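Serine protease (Arthrobacter nicotinovorans, PDB 3WY8) is a trypsin-like serine protease with keratinolytic activity, probably cleaving peptide bonds by way of a catalytic triad through its C-terminal, trypsin-like domain. Local coordinates at residues Q90-F95 against V188-Y193. Residues are numbered along the deposited sequence; the frame is centred on the assembly and turned at random.
Sequences QYDTAF and VNSYGY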
loop_
_atom_site.group_PDB
_atom_site.type_symbol
_atom_site.label_atom_id
_atom_site.label_comp_id
_atom_site.label_asym_id
_atom_site.label_seq_id
_atom_site.Cartn_x
_atom_site.Cartn_y
_atom_site.Cartn_z
ATOM N N GLN A 90 -2.945 -0.431 14.319
ATOM C CA GLN A 90 -1.846 0.528 14.454
ATOM C C GLN A 90 -0.687 0.187 13.522
ATOM O O GLN A 90 0.046 1.075 13.072
ATOM C CB GLN A 90 -1.335 0.597 15.898
ATOM C CG GLN A 90 -0.065 1.430 16.040
ATOM C CD GLN A 90 0.210 1.900 17.452
ATOM O OE1 GLN A 90 -0.543 1.608 18.384
ATOM N NE2 GLN A 90 1.302 2.642 17.616
ATOM N N TYR A 91 -0.535 -1.105 13.241
ATOM C CA TYR A 91 0.601 -1.600 12.479
ATOM C C TYR A 91 0.173 -2.256 11.164
ATOM O O TYR A 91 0.772 -3.240 10.726
ATOM C CB TYR A 91 1.425 -2.564 13.347
ATOM C CG TYR A 91 1.830 -1.984 14.689
ATOM C CD1 TYR A 91 2.896 -1.095 14.792
ATOM C CD2 TYR A 91 1.139 -2.322 15.854
ATOM C CE1 TYR A 91 3.272 -0.555 16.025
ATOM C CE2 TYR A 91 1.513 -1.796 17.094
ATOM C CZ TYR A 91 2.577 -0.915 17.169
ATOM O OH TYR A 91 2.952 -0.390 18.389
ATOM N N ASP A 92 -0.853 -1.688 10.526
ATOM C CA ASP A 92 -1.376 -2.219 9.265
ATOM C C ASP A 92 -0.530 -1.766 8.072
ATOM O O ASP A 92 -0.962 -0.960 7.248
ATOM C CB ASP A 92 -2.855 -1.831 9.084
ATOM C CG ASP A 92 -3.520 -2.553 7.917
ATOM O OD1 ASP A 92 -2.973 -3.574 7.446
ATOM O OD2 ASP A 92 -4.602 -2.094 7.477
ATOM N N THR A 93 0.691 -2.285 8.005
ATOM C CA THR A 93 1.558 -2.107 6.850
ATOM C C THR A 93 2.382 -3.371 6.719
ATOM O O THR A 93 2.729 -4.000 7.720
ATOM C CB THR A 93 2.486 -0.876 6.991
ATOM O OG1 THR A 93 1.696 0.317 7.012
ATOM C CG2 THR A 93 3.469 -0.779 5.824
ATOM N N ALA A 94 2.672 -3.746 5.481
ATOM C CA ALA A 94 3.485 -4.917 5.211
ATOM C C ALA A 94 4.235 -4.749 3.899
ATOM O O ALA A 94 3.962 -3.832 3.124
ATOM C CB ALA A 94 2.616 -6.167 5.188
ATOM N N PHE A 95 5.201 -5.631 3.670
ATOM C CA PHE A 95 6.041 -5.542 2.497
ATOM C C PHE A 95 6.140 -6.900 1.840
ATOM O O PHE A 95 6.386 -7.911 2.496
ATOM C CB PHE A 95 7.428 -4.997 2.856
ATOM C CG PHE A 95 7.380 -3.646 3.500
ATOM C CD1 PHE A 95 7.441 -2.491 2.727
ATOM C CD2 PHE A 95 7.225 -3.526 4.879
ATOM C CE1 PHE A 95 7.372 -1.230 3.321
ATOM C CE2 PHE A 95 7.146 -2.270 5.485
ATOM C CZ PHE A 95 7.225 -1.120 4.703
ATOM N N VAL A 188 0.356 4.039 4.129
ATOM C CA VAL A 188 -0.486 3.341 3.152
ATOM C C VAL A 188 -1.956 3.567 3.484
ATOM O O VAL A 188 -2.298 3.856 4.627
ATOM C CB VAL A 188 -0.225 1.808 3.121
ATOM C CG1 VAL A 188 1.173 1.502 2.603
ATOM C CG2 VAL A 188 -0.445 1.179 4.500
ATOM N N ASN A 189 -2.826 3.439 2.485
ATOM C CA ASN A 189 -4.267 3.401 2.733
ATOM C C ASN A 189 -4.638 2.178 3.575
ATOM O O ASN A 189 -4.336 1.045 3.196
ATOM C CB ASN A 189 -5.035 3.360 1.410
ATOM C CG ASN A 189 -4.774 4.575 0.543
ATOM O OD1 ASN A 189 -4.689 5.700 1.035
ATOM N ND2 ASN A 189 -4.660 4.353 -0.765
ATOM N N SER A 190 -5.286 2.405 4.717
ATOM C CA SER A 190 -5.603 1.305 5.634
ATOM C C SER A 190 -7.094 1.116 5.908
ATOM O O SER A 190 -7.628 0.014 5.739
ATOM C CB SER A 190 -4.838 1.469 6.955
ATOM O OG SER A 190 -5.286 0.524 7.919
ATOM N N TYR A 191 -7.765 2.174 6.348
ATOM C CA TYR A 191 -9.181 2.066 6.667
ATOM C C TYR A 191 -9.944 3.370 6.508
ATOM O O TYR A 191 -9.362 4.458 6.488
ATOM C CB TYR A 191 -9.392 1.497 8.086
ATOM C CG TYR A 191 -9.013 2.430 9.225
ATOM C CD1 TYR A 191 -9.947 3.312 9.777
ATOM C CD2 TYR A 191 -7.726 2.414 9.763
ATOM C CE1 TYR A 191 -9.600 4.166 10.830
ATOM C CE2 TYR A 191 -7.371 3.257 10.818
ATOM C CZ TYR A 191 -8.311 4.128 11.341
ATOM O OH TYR A 191 -7.969 4.966 12.374
ATOM N N GLY A 192 -11.261 3.231 6.401
ATOM C CA GLY A 192 -12.176 4.356 6.499
ATOM C C GLY A 192 -13.349 3.940 7.363
ATOM O O GLY A 192 -13.492 2.764 7.707
ATOM N N TYR A 193 -14.185 4.904 7.720
ATOM C CA TYR A 193 -15.395 4.625 8.481
ATOM C C TYR A 193 -16.606 4.461 7.570
ATOM O O TYR A 193 -17.281 5.433 7.227
ATOM C CB TYR A 193 -15.609 5.714 9.528
ATOM C CG TYR A 193 -14.629 5.593 10.662
ATOM C CD1 TYR A 193 -14.764 4.581 11.612
ATOM C CD2 TYR A 193 -13.547 6.464 10.775
ATOM C CE1 TYR A 193 -13.865 4.444 12.648
ATOM C CE2 TYR A 193 -12.639 6.340 11.816
ATOM C CZ TYR A 193 -12.803 5.324 12.744
ATOM O OH TYR A 193 -11.915 5.184 13.779
#
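Asp-92 and Ser-190 face each other with CA atoms 6.6 Å apart, and Thr-93 sits across from Val-188 at 6.9 Å; the backbones exchange no hydrogen bond, and the contact rests on side chains and the carbonyl O of Asp-92. Asp-92 centres an inverse gamma turn before strand 94-98, while Val-188 closes strand 185-188 and Ser-190 follows in the loop. The hydroxyl OG of Ser-190 donates to OD2 of Asp-92 over 2.7 Å, meeting the anti side of the carboxylate 18° out of its plane. Chi1 of 171° turns OG away from the backbone N of Ser-190 and beside its carbonyl carbon, from where it reaches OD2; a small hydroxyl suits the buried site. The same OD2 accepts a hydrogen bond from ND1 of His-43, placing Asp-92 as the acid of what is probably a catalytic triad with His-43 and Ser-171, and Ser-190 as a likely second-shell partner. An alanine in place of Asp-92 would probably leave Ser-190 OG and His-43 ND1 without their shared acceptor and the imidazole freer to turn. Beside this link, methyl CG2 of Val-188 lies 3.5 Å from O of Asp-92 and 3.4 Å from OG1 of Thr-93; the buried, branched valine packs on both oxygens without competing for their bonds. OG1 of Thr-93 is hydrogen-bonded to NE1 of Trp-205 and adds a weak bond, 3.0 Å, to O of Asp-92. Strand 94-98 belongs to one beta-barrel domain of the chymotrypsin-like fold and strand 185-188 to the other, so the contact spans their interface, with helix 81-84 against Asp-92 and helix 207-218 against Thr-93.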